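Local atomic coordinates of C-glycoside 3-oxidase (Microbacterium trichothecenolyticum, PDB entry 7DVE), a protein that uses bound FAD to oxidise the C3 hydroxyl of the sugar in C-glycosides such as isoorientin and mangiferin, passing the electrons to oxygen to give hydrogen peroxide. Residues D48-N56 / R205-D216; G323-T331 / G343-S351. One frame throughout, in Å; residues are numbered along the deposited sequence.

Interaction 1 of 2, residues D48-N56 / R205-D216; sequences DPPGAHVKN and RDDGPLVWSGSD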
loop_
_atom_site.group_PDB
_atom_site.type_symbol
_atom_site.label_atom_id
_atom_site.label_comp_id
_atom_site.label_asym_id
_atom_site.label_seq_id
_atom_site.Cartn_x
_atom_site.Cartn_y
_atom_site.Cartn_z
ATOM N N ASP A 48 2.063 -19.076 3.413
ATOM C CA ASP A 48 2.713 -19.543 4.642
ATOM C C ASP A 48 4.084 -18.892 4.799
ATOM O O ASP A 48 4.916 -18.967 3.868
ATOM C CB ASP A 48 2.888 -21.068 4.658
ATOM C CG ASP A 48 3.069 -21.610 6.053
ATOM O OD1 ASP A 48 2.332 -21.157 6.955
ATOM O OD2 ASP A 48 3.937 -22.487 6.259
ATOM N N PRO A 49 4.368 -18.238 5.949
ATOM C CA PRO A 49 3.431 -17.927 7.047
ATOM C C PRO A 49 2.341 -16.970 6.599
ATOM O O PRO A 49 2.532 -16.305 5.583
ATOM C CB PRO A 49 4.328 -17.275 8.115
ATOM C CG PRO A 49 5.561 -16.846 7.373
ATOM C CD PRO A 49 5.751 -17.874 6.293
ATOM N N PRO A 50 1.219 -16.913 7.314
ATOM C CA PRO A 50 0.113 -16.056 6.872
ATOM C C PRO A 50 0.597 -14.657 6.504
ATOM O O PRO A 50 1.428 -14.066 7.195
ATOM C CB PRO A 50 -0.821 -16.044 8.086
ATOM C CG PRO A 50 -0.567 -17.382 8.741
ATOM C CD PRO A 50 0.885 -17.664 8.540
ATOM N N GLY A 51 0.064 -14.131 5.396
ATOM C CA GLY A 51 0.476 -12.845 4.884
ATOM C C GLY A 51 1.714 -12.851 4.012
ATOM O O GLY A 51 2.092 -11.794 3.498
ATOM N N ALA A 52 2.378 -13.986 3.841
ATOM C CA ALA A 52 3.589 -14.010 3.028
ATOM C C ALA A 52 3.251 -13.773 1.550
ATOM O O ALA A 52 2.123 -13.972 1.108
ATOM C CB ALA A 52 4.319 -15.334 3.216
ATOM N N HIS A 53 4.236 -13.303 0.789
ATOM C CA HIS A 53 3.993 -12.989 -0.618
ATOM C C HIS A 53 3.707 -14.260 -1.418
ATOM O O HIS A 53 4.313 -15.304 -1.186
ATOM C CB HIS A 53 5.191 -12.251 -1.228
ATOM C CG HIS A 53 4.854 -11.491 -2.474
ATOM N ND1 HIS A 53 4.664 -12.110 -3.693
ATOM C CD2 HIS A 53 4.633 -10.167 -2.685
ATOM C CE1 HIS A 53 4.352 -11.199 -4.603
ATOM N NE2 HIS A 53 4.339 -10.012 -4.021
ATOM N N VAL A 54 2.785 -14.166 -2.379
ATOM C CA VAL A 54 2.476 -15.334 -3.204
ATOM C C VAL A 54 3.718 -15.847 -3.940
ATOM O O VAL A 54 3.843 -17.045 -4.180
ATOM C CB VAL A 54 1.307 -15.036 -4.171
ATOM C CG1 VAL A 54 0.015 -14.709 -3.385
ATOM C CG2 VAL A 54 1.645 -13.909 -5.178
ATOM N N LYS A 55 4.680 -14.986 -4.259
ATOM C CA LYS A 55 5.870 -15.516 -4.925
ATOM C C LYS A 55 6.727 -16.417 -4.025
ATOM O O LYS A 55 7.772 -16.913 -4.468
ATOM C CB LYS A 55 6.718 -14.369 -5.452
ATOM C CG LYS A 55 6.033 -13.526 -6.524
ATOM C CD LYS A 55 7.001 -13.191 -7.667
ATOM C CE LYS A 55 6.277 -12.489 -8.799
ATOM N NZ LYS A 55 7.261 -11.828 -9.690
ATOM N N ASN A 56 6.335 -16.630 -2.772
ATOM C CA ASN A 56 6.940 -17.685 -1.979
ATOM C C ASN A 56 6.475 -19.071 -2.397
ATOM O O ASN A 56 7.061 -20.056 -1.946
ATOM C CB ASN A 56 6.623 -17.482 -0.498
ATOM C CG ASN A 56 7.487 -16.439 0.136
ATOM O OD1 ASN A 56 8.679 -16.668 0.392
ATOM N ND2 ASN A 56 6.895 -15.273 0.413
ATOM N N ARG A 205 14.972 -15.778 1.174
ATOM C CA ARG A 205 14.516 -16.970 1.850
ATOM C C ARG A 205 15.727 -17.754 2.340
ATOM O O ARG A 205 16.790 -17.749 1.707
ATOM C CB ARG A 205 13.650 -17.794 0.903
ATOM C CG ARG A 205 12.371 -17.043 0.450
ATOM C CD ARG A 205 11.834 -17.605 -0.869
ATOM N NE ARG A 205 11.749 -19.059 -0.809
ATOM C CZ ARG A 205 10.817 -19.718 -0.136
ATOM N NH1 ARG A 205 9.822 -19.083 0.462
ATOM N NH2 ARG A 205 10.890 -21.046 -0.059
ATOM N N ASP A 206 15.570 -18.418 3.490
ATOM C CA ASP A 206 16.666 -19.229 4.025
ATOM C C ASP A 206 17.265 -20.139 2.970
ATOM O O ASP A 206 18.464 -20.430 3.022
ATOM C CB ASP A 206 16.210 -20.083 5.216
ATOM C CG ASP A 206 15.750 -19.255 6.380
ATOM O OD1 ASP A 206 15.934 -18.013 6.370
ATOM O OD2 ASP A 206 15.156 -19.844 7.301
ATOM N N ASP A 207 16.464 -20.590 1.999
ATOM C CA ASP A 207 16.982 -21.453 0.940
ATOM C C ASP A 207 17.578 -20.671 -0.226
ATOM O O ASP A 207 18.049 -21.293 -1.187
ATOM C CB ASP A 207 15.883 -22.384 0.422
ATOM C CG ASP A 207 14.625 -21.632 0.041
ATOM O OD1 ASP A 207 13.947 -21.079 0.953
ATOM O OD2 ASP A 207 14.335 -21.551 -1.177
ATOM N N GLY A 208 17.575 -19.339 -0.192
ATOM C CA GLY A 208 18.296 -18.596 -1.202
ATOM C C GLY A 208 17.555 -17.436 -1.850
ATOM O O GLY A 208 18.029 -16.297 -1.841
ATOM N N PRO A 209 16.408 -17.717 -2.473
ATOM C CA PRO A 209 15.751 -16.707 -3.322
ATOM C C PRO A 209 15.329 -15.423 -2.619
ATOM O O PRO A 209 14.745 -15.437 -1.539
ATOM C CB PRO A 209 14.532 -17.457 -3.876
ATOM C CG PRO A 209 14.674 -18.939 -3.353
ATOM C CD PRO A 209 16.083 -19.081 -2.927
ATOM N N LEU A 210 15.618 -14.309 -3.283
ATOM C CA LEU A 210 15.035 -13.003 -2.989
ATOM C C LEU A 210 13.524 -12.995 -3.241
ATOM O O LEU A 210 13.067 -13.554 -4.239
ATOM C CB LEU A 210 15.694 -11.974 -3.895
ATOM C CG LEU A 210 15.883 -10.541 -3.444
ATOM C CD1 LEU A 210 16.606 -10.492 -2.114
ATOM C CD2 LEU A 210 16.654 -9.777 -4.520
ATOM N N VAL A 211 12.762 -12.314 -2.371
ATOM C CA VAL A 211 11.300 -12.264 -2.467
ATOM C C VAL A 211 10.756 -11.075 -1.668
ATOM O O VAL A 211 11.345 -10.650 -0.676
ATOM C CB VAL A 211 10.670 -13.598 -1.993
ATOM C CG1 VAL A 211 10.803 -13.747 -0.475
ATOM C CG2 VAL A 211 9.199 -13.669 -2.430
ATOM N N TRP A 212 9.612 -10.538 -2.109
ATOM C CA TRP A 212 8.996 -9.371 -1.464
ATOM C C TRP A 212 8.536 -9.687 -0.038
ATOM O O TRP A 212 8.088 -10.797 0.271
ATOM C CB TRP A 212 7.790 -8.866 -2.282
ATOM C CG TRP A 212 8.106 -8.593 -3.724
ATOM C CD1 TRP A 212 7.553 -9.204 -4.815
ATOM C CD2 TRP A 212 9.065 -7.654 -4.241
ATOM N NE1 TRP A 212 8.118 -8.722 -5.975
ATOM C CE2 TRP A 212 9.040 -7.762 -5.652
ATOM C CE3 TRP A 212 9.947 -6.738 -3.649
ATOM C CZ2 TRP A 212 9.845 -6.977 -6.479
ATOM C CZ3 TRP A 212 10.751 -5.963 -4.473
ATOM C CH2 TRP A 212 10.696 -6.090 -5.875
ATOM N N SER A 213 8.622 -8.674 0.821
ATOM C CA SER A 213 8.286 -8.751 2.238
ATOM C C SER A 213 6.932 -8.094 2.490
ATOM O O SER A 213 6.646 -7.027 1.949
ATOM C CB SER A 213 9.353 -8.041 3.080
ATOM O OG SER A 213 10.602 -8.706 3.004
ATOM N N GLY A 214 6.107 -8.722 3.324
ATOM C CA GLY A 214 4.773 -8.208 3.587
ATOM C C GLY A 214 4.332 -8.289 5.034
ATOM O O GLY A 214 5.140 -8.084 5.943
ATOM N N SER A 215 3.046 -8.569 5.272
ATOM C CA SER A 215 2.573 -8.703 6.648
ATOM C C SER A 215 3.243 -9.855 7.384
ATOM O O SER A 215 3.257 -9.846 8.616
ATOM C CB SER A 215 1.062 -8.889 6.671
ATOM O OG SER A 215 0.451 -7.766 6.093
ATOM N N ASP A 216 3.773 -10.856 6.668
ATOM C CA ASP A 216 4.582 -11.870 7.330
ATOM C C ASP A 216 5.766 -11.234 8.045
ATOM O O ASP A 216 6.061 -11.571 9.196
ATOM C CB ASP A 216 5.076 -12.904 6.319
ATOM C CG ASP A 216 5.779 -12.263 5.128
ATOM O OD1 ASP A 216 5.364 -11.160 4.740
ATOM O OD2 ASP A 216 6.728 -12.850 4.572
HETATM O O HOH W 1 6.983 -12.805 1.778
#
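In this GMC-family flavoenzyme the contact lays the loop between strand 37-40 and helix 60-69 along strand 210-212 and the first turn of helix 215-224, beside the FAD site. H53 and W212 lie side by side and point the same way. W212 CD1 sits over one face of the imidazole, 3.4 Å from H53 NE2 and offset toward the rim, with the two ring planes 54° apart. With H53 CG anti to the backbone N (chi1 -160°), the imidazole is turned alongside W212, and its rotation is fixed at both nitrogens: H53 ND1 accepts K55 N in the ring plane at 2.9 Å, and H53 NE2 bonds W128 O. A single direct hydrogen bond crosses the contact, from R205 NH1 to N56 OD1 (2.7 Å), in the guanidinium plane and on a carbonyl lone pair, although the amide and guanidinium planes stand 54° apart. N56 ND2 turns back to H53 O at 3.0 Å. One water bridges the two segments, accepting from H53 N and N56 ND2 and donating to W212 O and, at 2.8 Å, to D216 OD2. The other oxygen, OD1, takes G214 N on its syn lone pair. The CB of the D216 side chain meets P49 CG at 4.1 Å, and its carboxylate carbon lies 3.5 Å from A52 CA. G51 passes close to the helix start, leaving no room for a side chain against S215. Beyond the contact, V54 packs on helix 60-69, strand 210-212 pairs antiparallel with strand 196-204, and S215 packs against helix 19-31, its OG bonded to S17 O.

Interaction 2 of 2, residues G323-T331 / G343-S351; sequences GLSEYTGVT and GQVMQLDAS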
loop_
_atom_site.group_PDB
_atom_site.type_symbol
_atom_site.label_atom_id
_atom_site.label_comp_id
_atom_site.label_asym_id
_atom_site.label_seq_id
_atom_site.Cartn_x
_atom_site.Cartn_y
_atom_site.Cartn_z
ATOM N N GLY A 323 10.486 -16.507 -5.797
ATOM C CA GLY A 323 11.183 -15.250 -5.711
ATOM C C GLY A 323 11.469 -14.598 -7.054
ATOM O O GLY A 323 10.799 -14.829 -8.080
ATOM N N LEU A 324 12.490 -13.750 -7.034
ATOM C CA LEU A 324 12.763 -12.837 -8.126
ATOM C C LEU A 324 14.060 -13.207 -8.820
ATOM O O LEU A 324 14.932 -13.875 -8.263
ATOM C CB LEU A 324 12.854 -11.391 -7.637
ATOM C CG LEU A 324 11.837 -10.881 -6.622
ATOM C CD1 LEU A 324 12.294 -9.535 -5.993
ATOM C CD2 LEU A 324 10.515 -10.759 -7.296
ATOM N N SER A 325 14.166 -12.759 -10.059
ATOM C CA SER A 325 15.431 -12.791 -10.752
ATOM C C SER A 325 16.274 -11.598 -10.315
ATOM O O SER A 325 15.795 -10.663 -9.662
ATOM C CB SER A 325 15.203 -12.730 -12.247
ATOM O OG SER A 325 14.633 -11.454 -12.517
ATOM N N GLU A 326 17.542 -11.613 -10.712
ATOM C CA GLU A 326 18.481 -10.583 -10.294
ATOM C C GLU A 326 19.091 -10.033 -11.561
ATOM O O GLU A 326 20.142 -10.500 -11.999
ATOM C CB GLU A 326 19.515 -11.151 -9.306
ATOM C CG GLU A 326 18.773 -11.632 -8.026
ATOM C CD GLU A 326 19.662 -12.072 -6.894
ATOM O OE1 GLU A 326 20.816 -11.611 -6.808
ATOM O OE2 GLU A 326 19.188 -12.890 -6.081
ATOM N N TYR A 327 18.406 -9.065 -12.161
ATOM C CA TYR A 327 18.927 -8.392 -13.342
ATOM C C TYR A 327 19.312 -6.974 -12.946
ATOM O O TYR A 327 20.282 -6.803 -12.207
ATOM C CB TYR A 327 17.919 -8.437 -14.507
ATOM C CG TYR A 327 17.614 -9.864 -14.958
ATOM C CD1 TYR A 327 18.638 -10.761 -15.255
ATOM C CD2 TYR A 327 16.309 -10.316 -15.072
ATOM C CE1 TYR A 327 18.362 -12.058 -15.645
ATOM C CE2 TYR A 327 16.029 -11.614 -15.467
ATOM C CZ TYR A 327 17.048 -12.472 -15.748
ATOM O OH TYR A 327 16.753 -13.759 -16.123
ATOM N N THR A 328 18.584 -5.959 -13.408
ATOM C CA THR A 328 18.977 -4.579 -13.145
ATOM C C THR A 328 18.438 -4.039 -11.828
ATOM O O THR A 328 18.880 -2.971 -11.397
ATOM C CB THR A 328 18.518 -3.630 -14.279
ATOM O OG1 THR A 328 17.104 -3.732 -14.461
ATOM C CG2 THR A 328 19.235 -3.923 -15.589
ATOM N N GLY A 329 17.504 -4.728 -11.179
ATOM C CA GLY A 329 16.981 -4.222 -9.924
ATOM C C GLY A 329 15.917 -3.150 -10.114
ATOM O O GLY A 329 15.148 -3.148 -11.088
ATOM N N VAL A 330 15.868 -2.238 -9.140
ATOM C CA VAL A 330 14.932 -1.119 -9.111
ATOM C C VAL A 330 15.725 0.129 -8.736
ATOM O O VAL A 330 16.420 0.145 -7.713
ATOM C CB VAL A 330 13.772 -1.349 -8.111
ATOM C CG1 VAL A 330 12.729 -0.245 -8.210
ATOM C CG2 VAL A 330 13.103 -2.708 -8.334
ATOM N N THR A 331 15.644 1.150 -9.577
ATOM C CA THR A 331 16.208 2.463 -9.330
ATOM C C THR A 331 15.101 3.480 -9.061
ATOM O O THR A 331 14.010 3.428 -9.655
ATOM C CB THR A 331 17.040 2.942 -10.522
ATOM O OG1 THR A 331 18.067 2.001 -10.804
ATOM C CG2 THR A 331 17.676 4.296 -10.244
ATOM N N GLY A 343 9.676 8.600 -9.691
ATOM C CA GLY A 343 10.075 7.753 -10.800
ATOM C C GLY A 343 10.697 6.462 -10.302
ATOM O O GLY A 343 11.476 6.461 -9.348
ATOM N N GLN A 344 10.365 5.368 -10.959
ATOM C CA GLN A 344 11.086 4.150 -10.683
ATOM C C GLN A 344 11.344 3.443 -12.000
ATOM O O GLN A 344 10.500 3.457 -12.902
ATOM C CB GLN A 344 10.337 3.237 -9.703
ATOM C CG GLN A 344 8.915 2.927 -10.071
ATOM C CD GLN A 344 8.107 2.434 -8.878
ATOM O OE1 GLN A 344 8.106 3.045 -7.790
ATOM N NE2 GLN A 344 7.413 1.323 -9.078
ATOM N N VAL A 345 12.546 2.872 -12.094
ATOM C CA VAL A 345 12.983 2.042 -13.206
ATOM C C VAL A 345 13.179 0.630 -12.674
ATOM O O VAL A 345 13.809 0.446 -11.628
ATOM C CB VAL A 345 14.281 2.586 -13.824
ATOM C CG1 VAL A 345 14.587 1.847 -15.109
ATOM C CG2 VAL A 345 14.157 4.059 -14.060
ATOM N N MET A 346 12.649 -0.361 -13.385
ATOM C CA MET A 346 12.439 -1.687 -12.821
ATOM C C MET A 346 12.742 -2.775 -13.830
ATOM O O MET A 346 12.311 -2.696 -14.978
ATOM C CB MET A 346 10.983 -1.875 -12.337
ATOM C CG MET A 346 10.356 -0.645 -11.682
ATOM S SD MET A 346 8.612 -0.503 -11.927
ATOM C CE MET A 346 8.543 0.356 -13.492
ATOM N N GLN A 347 13.461 -3.805 -13.387
ATOM C CA GLN A 347 13.416 -5.080 -14.082
ATOM C C GLN A 347 11.972 -5.561 -14.084
ATOM O O GLN A 347 11.203 -5.257 -13.168
ATOM C CB GLN A 347 14.344 -6.116 -13.405
ATOM C CG GLN A 347 14.133 -6.353 -11.906
ATOM C CD GLN A 347 15.142 -7.361 -11.309
ATOM O OE1 GLN A 347 16.360 -7.143 -11.315
ATOM N NE2 GLN A 347 14.625 -8.470 -10.800
ATOM N N LEU A 348 11.602 -6.338 -15.104
ATOM C CA LEU A 348 10.178 -6.552 -15.366
ATOM C C LEU A 348 9.485 -7.342 -14.256
ATOM O O LEU A 348 8.300 -7.110 -13.992
ATOM C CB LEU A 348 9.981 -7.254 -16.699
ATOM C CG LEU A 348 10.595 -6.522 -17.887
ATOM C CD1 LEU A 348 10.424 -7.362 -19.167
ATOM C CD2 LEU A 348 9.984 -5.148 -18.026
ATOM N N ASP A 349 10.184 -8.278 -13.592
ATOM C CA ASP A 349 9.475 -9.040 -12.565
ATOM C C ASP A 349 9.300 -8.246 -11.271
ATOM O O ASP A 349 8.706 -8.766 -10.320
ATOM C CB ASP A 349 10.166 -10.404 -12.322
ATOM C CG ASP A 349 11.508 -10.297 -11.612
ATOM O OD1 ASP A 349 11.991 -9.173 -11.373
ATOM O OD2 ASP A 349 12.137 -11.361 -11.368
ATOM N N ALA A 350 9.782 -7.004 -11.235
ATOM C CA ALA A 350 9.526 -6.057 -10.155
ATOM C C ALA A 350 8.631 -4.919 -10.596
ATOM O O ALA A 350 8.583 -3.891 -9.913
ATOM C CB ALA A 350 10.830 -5.464 -9.615
ATOM N N SER A 351 7.968 -5.048 -11.748
ATOM C CA SER A 351 7.076 -3.944 -12.070
ATOM C C SER A 351 5.648 -4.277 -11.638
ATOM O O SER A 351 5.239 -5.433 -11.713
ATOM C CB SER A 351 7.104 -3.635 -13.566
ATOM O OG SER A 351 5.887 -3.031 -13.994
#
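Antiparallel backbone pairing joins 330-331 to 345-346 in the hairpin of strands 330-333 and 341-347. T331 and V345 form the hydrogen-bonded pair, T331 N to V345 O at 2.8 Å and V345 N to T331 O at 2.9 Å. V330 and M346 are the non-hydrogen-bonded pair, with V330 CA 3.2 Å from V345 O in a CA-H...O contact. One further backbone bond, Q347 N to G329 O, follows at 169°.

Side-chain amide bonds reach on into the loop. Q347 CG lies between the backbone N and carbonyl carbon (chi1 54°), and the extended chain beyond it carries the amide into the bend of 325-329. There Q347 OE1 accepts Y327 N and G329 N, the latter at 2.7 Å, from opposite faces of its plane, while NE2 gives one hydrogen to S325 O, which it meets from above the carbonyl plane, and the other to D349 OD1. A leucine at Q347 would probably leave the amides of Y327 and G329, S325 O and D349 OD1 without these partners.

Carboxylate bonds come next: D349 OD2 accepts S325 N, met nearly end-on at 2.8 Å, and S325 OG (2.7 Å), which arrives from above the carboxylate plane. The apolar contribution is small, chiefly V330 CG2 on A350 CB at 3.8 Å. The hairpin lies between strands 196-204 and 366-373 of one antiparallel sheet, with helix 176-183 packing on T331 and V345.

Interactions 1 and 2 meet directly, though their centres are 17 Å apart. Two probable backbone hydrogen bonds join them: K55 O to G323 N (3.0 Å) and L210 O to L324 N (2.9 Å). Thus the amides of G323 and L324 donate to one segment of interaction 1 each, 48-56 and 205-216. Packing adds W212 NE1 against L324 CD2 at 3.4 Å. Both contacts reach the same antiparallel sheet, and each borders the FAD site on its own account. In interaction 1, the S215 side chain is about 6 Å from FAD and the W212 side chain about 4 Å from that of FAD-binding T129; in interaction 2, the Q344 side chain is about 5 Å from FAD and about 4 Å from that of FAD-binding A131.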